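Local atomic coordinates of ATP synthase epsilon chain (Caldalkalibacillus thermarum TA2.A1, PDB entry 5IK2), a protein that is the epsilon subunit of a rotary F1 ATP synthase, which probably makes ATP from ADP with a transmembrane proton gradient; this subunit also binds ATP. Residues I8-R13 / D80-P85; A48-K53 / I61-G66; K95-H100 / R123-L128. The protein carries 2 engineered substitutions. One frame throughout, in Å; residues are numbered along the deposited sequence.

Interaction 1: residues I8-R13 / D80-P85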
loop_
_atom_site.group_PDB
_atom_site.type_symbol
_atom_site.label_atom_id
_atom_site.label_comp_id
_atom_site.label_asym_id
_atom_site.label_seq_id
_atom_site.Cartn_x
_atom_site.Cartn_y
_atom_site.Cartn_z
ATOM N N ILE H 8 10.074 22.516 59.769
ATOM C CA ILE H 8 9.682 23.654 58.934
ATOM C C ILE H 8 9.012 23.077 57.689
ATOM O O ILE H 8 9.636 22.327 56.937
ATOM C CB ILE H 8 10.890 24.542 58.556
ATOM C CG1 ILE H 8 11.430 25.241 59.810
ATOM C CG2 ILE H 8 10.499 25.574 57.495
ATOM C CD1 ILE H 8 12.803 25.857 59.648
ATOM N N VAL H 9 7.747 23.441 57.484
ATOM C CA VAL H 9 6.878 22.820 56.481
ATOM C C VAL H 9 6.140 23.900 55.670
ATOM O O VAL H 9 5.889 24.999 56.169
ATOM C CB VAL H 9 5.880 21.858 57.183
ATOM C CG1 VAL H 9 4.818 21.324 56.228
ATOM C CG2 VAL H 9 6.635 20.703 57.833
ATOM N N THR H 10 5.834 23.583 54.410
ATOM C CA THR H 10 4.956 24.394 53.558
ATOM C C THR H 10 3.722 23.548 53.193
ATOM O O THR H 10 3.656 22.376 53.569
ATOM C CB THR H 10 5.696 24.875 52.284
ATOM O OG1 THR H 10 5.907 23.775 51.389
ATOM C CG2 THR H 10 7.037 25.506 52.636
ATOM N N PRO H 11 2.737 24.130 52.471
ATOM C CA PRO H 11 1.611 23.313 51.987
ATOM C C PRO H 11 1.983 22.111 51.104
ATOM O O PRO H 11 1.234 21.130 51.068
ATOM C CB PRO H 11 0.781 24.313 51.177
ATOM C CG PRO H 11 1.042 25.618 51.829
ATOM C CD PRO H 11 2.472 25.569 52.286
ATOM N N GLU H 12 3.128 22.184 50.424
ATOM C CA GLU H 12 3.505 21.199 49.404
ATOM C C GLU H 12 4.591 20.194 49.831
ATOM O O GLU H 12 4.627 19.086 49.293
ATOM C CB GLU H 12 3.883 21.894 48.077
ATOM C CG GLU H 12 4.906 23.028 48.160
ATOM C CD GLU H 12 4.317 24.417 48.413
ATOM O OE1 GLU H 12 3.096 24.624 48.243
ATOM O OE2 GLU H 12 5.094 25.320 48.790
ATOM N N ARG H 13 5.454 20.557 50.784
ATOM C CA ARG H 13 6.545 19.666 51.220
ATOM C C ARG H 13 7.105 20.006 52.605
ATOM O O ARG H 13 6.842 21.081 53.149
ATOM C CB ARG H 13 7.691 19.706 50.201
ATOM C CG ARG H 13 8.464 21.020 50.193
ATOM C CD ARG H 13 9.171 21.274 48.872
ATOM N NE ARG H 13 9.845 22.574 48.877
ATOM C CZ ARG H 13 11.015 22.840 49.463
ATOM N NH1 ARG H 13 11.698 21.896 50.114
ATOM N NH2 ARG H 13 11.513 24.073 49.396
ATOM N N ASP H 80 4.047 29.867 53.964
ATOM C CA ASP H 80 3.733 29.892 52.526
ATOM C C ASP H 80 4.906 29.356 51.714
ATOM O O ASP H 80 4.732 28.494 50.852
ATOM C CB ASP H 80 3.418 31.317 52.042
ATOM C CG ASP H 80 2.146 31.894 52.650
ATOM O OD1 ASP H 80 1.375 31.158 53.303
ATOM O OD2 ASP H 80 1.916 33.106 52.464
ATOM N N THR H 81 6.093 29.887 51.997
ATOM C CA THR H 81 7.328 29.437 51.368
ATOM C C THR H 81 8.429 29.261 52.412
ATOM O O THR H 81 8.513 30.026 53.375
ATOM C CB THR H 81 7.804 30.429 50.292
ATOM O OG1 THR H 81 7.915 31.739 50.860
ATOM C CG2 THR H 81 6.826 30.470 49.133
ATOM N N ALA H 82 9.255 28.237 52.207
ATOM C CA ALA H 82 10.425 27.968 53.044
ATOM C C ALA H 82 11.502 27.311 52.182
ATOM O O ALA H 82 11.240 26.289 51.546
ATOM C CB ALA H 82 10.046 27.074 54.214
ATOM N N GLU H 83 12.695 27.906 52.141
ATOM C CA GLU H 83 13.802 27.369 51.345
ATOM C C GLU H 83 15.128 27.414 52.095
ATOM O O GLU H 83 15.449 28.412 52.742
ATOM C CB GLU H 83 13.962 28.139 50.029
ATOM C CG GLU H 83 12.767 28.070 49.080
ATOM C CD GLU H 83 11.811 29.251 49.175
ATOM O OE1 GLU H 83 12.129 30.265 49.834
ATOM O OE2 GLU H 83 10.727 29.168 48.563
ATOM N N LEU H 84 15.893 26.327 51.983
ATOM C CA LEU H 84 17.302 26.294 52.384
ATOM C C LEU H 84 18.114 27.066 51.331
ATOM O O LEU H 84 17.618 27.280 50.223
ATOM C CB LEU H 84 17.795 24.844 52.461
ATOM C CG LEU H 84 17.096 23.909 53.455
ATOM C CD1 LEU H 84 17.324 22.454 53.071
ATOM C CD2 LEU H 84 17.573 24.172 54.875
ATOM N N PRO H 85 19.361 27.481 51.660
ATOM C CA PRO H 85 20.160 28.283 50.712
ATOM C C PRO H 85 20.330 27.667 49.317
ATOM O O PRO H 85 20.192 28.373 48.316
ATOM C CB PRO H 85 21.521 28.392 51.412
ATOM C CG PRO H 85 21.213 28.238 52.860
ATOM C CD PRO H 85 20.118 27.215 52.898
HETATM O O HOH W 1 3.042 27.662 48.586
#

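Interaction 2: residues A48-K53 / I61-G66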
loop_
_atom_site.group_PDB
_atom_site.type_symbol
_atom_site.label_atom_id
_atom_site.label_comp_id
_atom_site.label_asym_id
_atom_site.label_seq_id
_atom_site.Cartn_x
_atom_site.Cartn_y
_atom_site.Cartn_z
ATOM N N ALA H 48 11.293 36.578 57.396
ATOM C CA ALA H 48 12.683 36.681 57.841
ATOM C C ALA H 48 13.371 35.309 57.822
ATOM O O ALA H 48 12.697 34.285 57.661
ATOM C CB ALA H 48 12.728 37.277 59.242
ATOM N N PRO H 49 14.714 35.279 57.966
ATOM C CA PRO H 49 15.397 33.986 58.091
ATOM C C PRO H 49 15.128 33.302 59.433
ATOM O O PRO H 49 15.132 33.968 60.469
ATOM C CB PRO H 49 16.887 34.352 57.974
ATOM C CG PRO H 49 16.917 35.713 57.374
ATOM C CD PRO H 49 15.677 36.390 57.864
ATOM N N VAL H 50 14.883 31.991 59.398
ATOM C CA VAL H 50 14.784 31.166 60.605
ATOM C C VAL H 50 16.123 30.453 60.785
ATOM O O VAL H 50 16.515 29.652 59.935
ATOM C CB VAL H 50 13.644 30.127 60.503
ATOM C CG1 VAL H 50 13.599 29.239 61.747
ATOM C CG2 VAL H 50 12.303 30.824 60.294
ATOM N N ARG H 51 16.815 30.750 61.883
ATOM C CA ARG H 51 18.149 30.207 62.150
ATOM C C ARG H 51 18.070 29.048 63.146
ATOM O O ARG H 51 17.572 29.216 64.263
ATOM C CB ARG H 51 19.073 31.322 62.659
ATOM C CG ARG H 51 20.451 30.867 63.131
ATOM C CD ARG H 51 21.509 31.953 62.969
ATOM N NE ARG H 51 21.001 33.300 63.245
ATOM C CZ ARG H 51 20.824 33.838 64.455
ATOM N NH1 ARG H 51 21.107 33.160 65.569
ATOM N NH2 ARG H 51 20.349 35.079 64.554
ATOM N N ILE H 52 18.554 27.878 62.720
ATOM C CA ILE H 52 18.574 26.664 63.541
ATOM C C ILE H 52 20.023 26.310 63.869
ATOM O O ILE H 52 20.819 26.074 62.959
ATOM C CB ILE H 52 17.918 25.465 62.813
ATOM C CG1 ILE H 52 16.490 25.813 62.377
ATOM C CG2 ILE H 52 17.909 24.229 63.711
ATOM C CD1 ILE H 52 15.833 24.756 61.513
ATOM N N LYS H 53 20.350 26.270 65.162
ATOM C CA LYS H 53 21.670 25.839 65.636
ATOM C C LYS H 53 21.619 24.377 66.067
ATOM O O LYS H 53 20.863 24.019 66.971
ATOM C CB LYS H 53 22.139 26.693 66.817
ATOM C CG LYS H 53 22.623 28.079 66.433
ATOM C CD LYS H 53 22.866 28.933 67.668
ATOM C CE LYS H 53 23.279 30.346 67.297
ATOM N NZ LYS H 53 23.130 31.280 68.447
ATOM N N ILE H 61 16.938 29.216 57.023
ATOM C CA ILE H 61 15.832 28.911 56.113
ATOM C C ILE H 61 15.079 30.213 55.847
ATOM O O ILE H 61 14.624 30.868 56.785
ATOM C CB ILE H 61 14.854 27.868 56.707
ATOM C CG1 ILE H 61 15.603 26.591 57.129
ATOM C CG2 ILE H 61 13.748 27.530 55.708
ATOM C CD1 ILE H 61 16.097 26.593 58.562
ATOM N N ALA H 62 14.956 30.583 54.573
ATOM C CA ALA H 62 14.197 31.772 54.174
ATOM C C ALA H 62 12.706 31.478 54.292
ATOM O O ALA H 62 12.180 30.694 53.513
ATOM C CB ALA H 62 14.548 32.172 52.744
ATOM N N VAL H 63 12.042 32.098 55.269
ATOM C CA VAL H 63 10.615 31.867 55.539
ATOM C C VAL H 63 9.809 33.151 55.322
ATOM O O VAL H 63 10.207 34.222 55.788
ATOM C CB VAL H 63 10.394 31.354 56.984
ATOM C CG1 VAL H 63 8.905 31.214 57.305
ATOM C CG2 VAL H 63 11.118 30.027 57.187
ATOM N N SER H 64 8.681 33.029 54.620
ATOM C CA SER H 64 7.748 34.144 54.412
ATOM C C SER H 64 6.303 33.673 54.575
ATOM O O SER H 64 5.945 32.586 54.118
ATOM C CB SER H 64 7.946 34.769 53.025
ATOM O OG SER H 64 7.347 33.991 52.002
ATOM N N GLY H 65 5.486 34.499 55.227
ATOM C CA GLY H 65 4.069 34.212 55.433
ATOM C C GLY H 65 3.825 32.972 56.269
ATOM O O GLY H 65 3.045 32.102 55.875
ATOM N N GLY H 66 4.492 32.893 57.420
ATOM C CA GLY H 66 4.401 31.727 58.305
ATOM C C GLY H 66 4.113 32.046 59.755
ATOM O O GLY H 66 4.123 33.209 60.161
#

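Interaction 3: residues K95-H100 / R123-L128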
loop_
_atom_site.group_PDB
_atom_site.type_symbol
_atom_site.label_atom_id
_atom_site.label_comp_id
_atom_site.label_asym_id
_atom_site.label_seq_id
_atom_site.Cartn_x
_atom_site.Cartn_y
_atom_site.Cartn_z
ATOM N N LYS H 95 15.157 39.772 40.244
ATOM C CA LYS H 95 14.131 40.349 39.363
ATOM C C LYS H 95 12.829 40.651 40.109
ATOM O O LYS H 95 12.158 41.637 39.806
ATOM C CB LYS H 95 13.867 39.438 38.158
ATOM C CG LYS H 95 15.009 39.444 37.153
ATOM C CD LYS H 95 14.991 38.233 36.236
ATOM C CE LYS H 95 16.219 38.214 35.335
ATOM N NZ LYS H 95 16.414 36.896 34.671
ATOM N N ALA H 96 12.485 39.803 41.078
ATOM C CA ALA H 96 11.342 40.043 41.964
ATOM C C ALA H 96 11.579 41.240 42.890
ATOM O O ALA H 96 10.664 42.033 43.121
ATOM C CB ALA H 96 11.031 38.798 42.779
ATOM N N LYS H 97 12.800 41.361 43.417
ATOM C CA LYS H 97 13.181 42.507 44.254
ATOM C C LYS H 97 13.070 43.820 43.476
ATOM O O LYS H 97 12.424 44.763 43.937
ATOM C CB LYS H 97 14.612 42.349 44.788
ATOM C CG LYS H 97 15.044 43.444 45.762
ATOM C CD LYS H 97 16.547 43.458 45.994
ATOM C CE LYS H 97 16.993 44.788 46.580
ATOM N NZ LYS H 97 18.427 44.781 46.975
ATOM N N ALA H 98 13.709 43.863 42.306
ATOM C CA ALA H 98 13.708 45.050 41.442
ATOM C C ALA H 98 12.308 45.425 40.943
ATOM O O ALA H 98 12.006 46.609 40.774
ATOM C CB ALA H 98 14.651 44.844 40.261
ATOM N N ARG H 99 11.468 44.417 40.705
ATOM C CA ARG H 99 10.071 44.626 40.320
ATOM C C ARG H 99 9.293 45.335 41.432
ATOM O O ARG H 99 8.771 46.433 41.228
ATOM C CB ARG H 99 9.406 43.280 39.989
ATOM C CG ARG H 99 7.930 43.345 39.596
ATOM C CD ARG H 99 7.245 41.998 39.778
ATOM N NE ARG H 99 5.791 42.098 39.648
ATOM C CZ ARG H 99 4.930 41.095 39.842
ATOM N NH1 ARG H 99 5.354 39.878 40.184
ATOM N NH2 ARG H 99 3.626 41.313 39.693
ATOM N N HIS H 100 9.236 44.704 42.601
ATOM C CA HIS H 100 8.369 45.162 43.692
ATOM C C HIS H 100 8.842 46.447 44.379
ATOM O O HIS H 100 8.009 47.245 44.801
ATOM C CB HIS H 100 8.164 44.046 44.726
ATOM C CG HIS H 100 7.432 42.857 44.184
ATOM N ND1 HIS H 100 6.212 42.963 43.552
ATOM C CD2 HIS H 100 7.744 41.540 44.179
ATOM C CE1 HIS H 100 5.806 41.764 43.178
ATOM N NE2 HIS H 100 6.718 40.882 43.546
ATOM N N ARG H 123 9.723 38.853 50.813
ATOM C CA ARG H 123 9.996 37.472 50.396
ATOM C C ARG H 123 11.264 37.384 49.547
ATOM O O ARG H 123 12.070 36.470 49.727
ATOM C CB ARG H 123 8.808 36.907 49.609
ATOM C CG ARG H 123 8.931 35.441 49.218
ATOM C CD ARG H 123 7.783 35.011 48.318
ATOM N NE ARG H 123 6.494 35.032 49.011
ATOM C CZ ARG H 123 5.320 34.727 48.451
ATOM N NH1 ARG H 123 5.243 34.367 47.169
ATOM N NH2 ARG H 123 4.208 34.779 49.182
ATOM N N ALA H 124 11.427 38.335 48.628
ATOM C CA ALA H 124 12.582 38.373 47.728
ATOM C C ALA H 124 13.889 38.687 48.453
ATOM O O ALA H 124 14.898 38.019 48.217
ATOM C CB ALA H 124 12.349 39.383 46.613
ATOM N N GLU H 125 13.870 39.696 49.323
ATOM C CA GLU H 125 15.072 40.115 50.064
ATOM C C GLU H 125 15.554 39.062 51.069
ATOM O O GLU H 125 16.762 38.865 51.226
ATOM C CB GLU H 125 14.847 41.462 50.763
ATOM C CG GLU H 125 14.752 42.634 49.794
ATOM C CD GLU H 125 14.618 43.981 50.485
ATOM O OE1 GLU H 125 13.867 44.083 51.481
ATOM O OE2 GLU H 125 15.259 44.947 50.019
ATOM N N VAL H 126 14.616 38.393 51.738
ATOM C CA VAL H 126 14.944 37.304 52.670
ATOM C C VAL H 126 15.535 36.094 51.933
ATOM O O VAL H 126 16.452 35.451 52.446
ATOM C CB VAL H 126 13.715 36.904 53.526
ATOM C CG1 VAL H 126 13.947 35.605 54.292
ATOM C CG2 VAL H 126 13.380 38.022 54.503
ATOM N N ARG H 127 15.012 35.793 50.743
ATOM C CA ARG H 127 15.591 34.753 49.874
ATOM C C ARG H 127 17.038 35.058 49.459
ATOM O O ARG H 127 17.860 34.143 49.359
ATOM C CB ARG H 127 14.722 34.532 48.625
ATOM C CG ARG H 127 13.514 33.643 48.870
ATOM C CD ARG H 127 12.579 33.640 47.675
ATOM N NE ARG H 127 11.498 32.664 47.819
ATOM C CZ ARG H 127 10.480 32.515 46.969
ATOM N NH1 ARG H 127 10.373 33.282 45.884
ATOM N NH2 ARG H 127 9.554 31.590 47.206
ATOM N N LEU H 128 17.336 36.336 49.221
ATOM C CA LEU H 128 18.694 36.780 48.885
ATOM C C LEU H 128 19.651 36.723 50.083
ATOM O O LEU H 128 20.811 36.344 49.922
ATOM C CB LEU H 128 18.670 38.195 48.291
ATOM C CG LEU H 128 17.967 38.312 46.930
ATOM C CD1 LEU H 128 17.539 39.745 46.653
ATOM C CD2 LEU H 128 18.847 37.786 45.803
#

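Interaction 1: residues I8-R13 / D80-P85
T10 turns CG2 anti to its own carbonyl carbon, placing OG1 between the backbone N and C (chi1 72°). The methyl lies against A82, T10 CG2 being 3.5 Å from A82 N and 3.7 Å from A82 CB. In I8, CG1 sits beside the backbone N (chi1 -68°), leaving I8 CG2 anti to it and 3.6 Å from A82 CB. Alanine suits the spot, its one methyl sitting between these two branches. The T10 hydroxyl turns to its own loop, taking weak hydrogen bonds from the backbone N of E12 and of R13. A water lies within bonding distance of E12 OE1 and, at 2.9 Å, of D80 O, which P11 CD also approaches. R13 NH2 is 3.1 Å from A82 O, oblique to the guanidinium and too poorly angled for a hydrogen bond; E87 gives it a weak, long ion pair. T81 and E83 belong to this protein's known ATP site, though this chain holds no ATP. D80 and T81 form a classic beta bulge opposite S64. A chain of another protein packs on P11 and bonds D80 OD2; strand 14-17 flanks T10, strand 57-64 packs on I8, and R127 of helix 114-133 forms a salt bridge with E83.

Interaction 2: residues A48-K53 / I61-G66
A48 and V63 form a hydrogen-bonded antiparallel pair, as do V50 and I61, with P49 and A62 as the non-hydrogen-bonded pair between them. The two strand segments run at 135° to one another. The V50-I61 pair is the more regular: V50 N meets I61 O at 2.9 Å in a nearly straight bond (175°), and I61 N returns one to V50 O at 3.0 Å. At the other pair, A48 N donates to V63 O over a more bent path, and the return bond from V63 N is weak. Proline fits at 49 because, at this pair, no N-H is asked of it towards 57-64; its CA instead makes a CH...O contact with I61 O. Strands 48-54 and 57-64 are the two arms of a beta hairpin in the N-terminal beta-sandwich domain. On the face carrying V50, I61 and V63, V50 CG2 and V63 CG2 meet at 3.4 Å, the side chains crossing obliquely. In I61, chi2 of 90° swings CD1 over towards I52, I61 CD1 lying 3.5 Å from I52 CD1. Beta-branched residues favour extended backbone and supply this apolar surface, onto which I8 packs from strand 4-9. A62 and P49 face helix 114-133.

Interaction 3: residues K95-H100 / R123-L128
The C-terminal helical hairpin of the epsilon subunit, predicted to be a coiled coil, pairs helix 90-104 with helix 114-133, and here the two segments meet at an angle of 146° with their axes 8.8 Å apart. Small residues permit this approach: A96 CB and A124 CB lie 4.1 Å apart, and A124 CB also rests 3.8 Å from K97 N. Beside them, K97 sends its aliphatic chain across the second helix. With CG anti to the backbone N (chi1 -175°) and the remaining torsions extended, the chain passes L128 at about a right angle, K97 CD touching L128 CD1 at 3.9 Å. It crosses E125 in the same manner. Lysine suits this border, as its long stem packs while the ammonium stays at the margin towards E125. The same helices carry R99, R123 and R127 of an ATP site seen for this protein; two further positions of it, A89 and A92, are engineered, and this chain holds no ATP. K97 NZ stays 4.4 Å from E125 OE2, beyond a salt bridge, so the charges probably add only a mild attraction to a contact that rests chiefly on van der Waals packing.

How the interactions relate
From the N terminus, strand 4-9 and the turn after it meet 80-85 in interaction 1, closing a loop that spans nearly the whole beta domain. Nested inside it, interaction 2 closes the short hairpin 48-54/57-64. The two adjoin, since strand 81-83 pairs with strand 57-64: A62 N probably bonds E83 O, and T81 OG1 lies 2.6 Å from S64 OG. Interaction 3 follows in series and closes the helical hairpin 90-104/114-133. From its second helix R127 and R123 reach back to the sheet and V126 packs on A48 and P49, so helical hairpin and beta domain are held together. T81, E83, R123 and R127 of the ATP site gather at this junction.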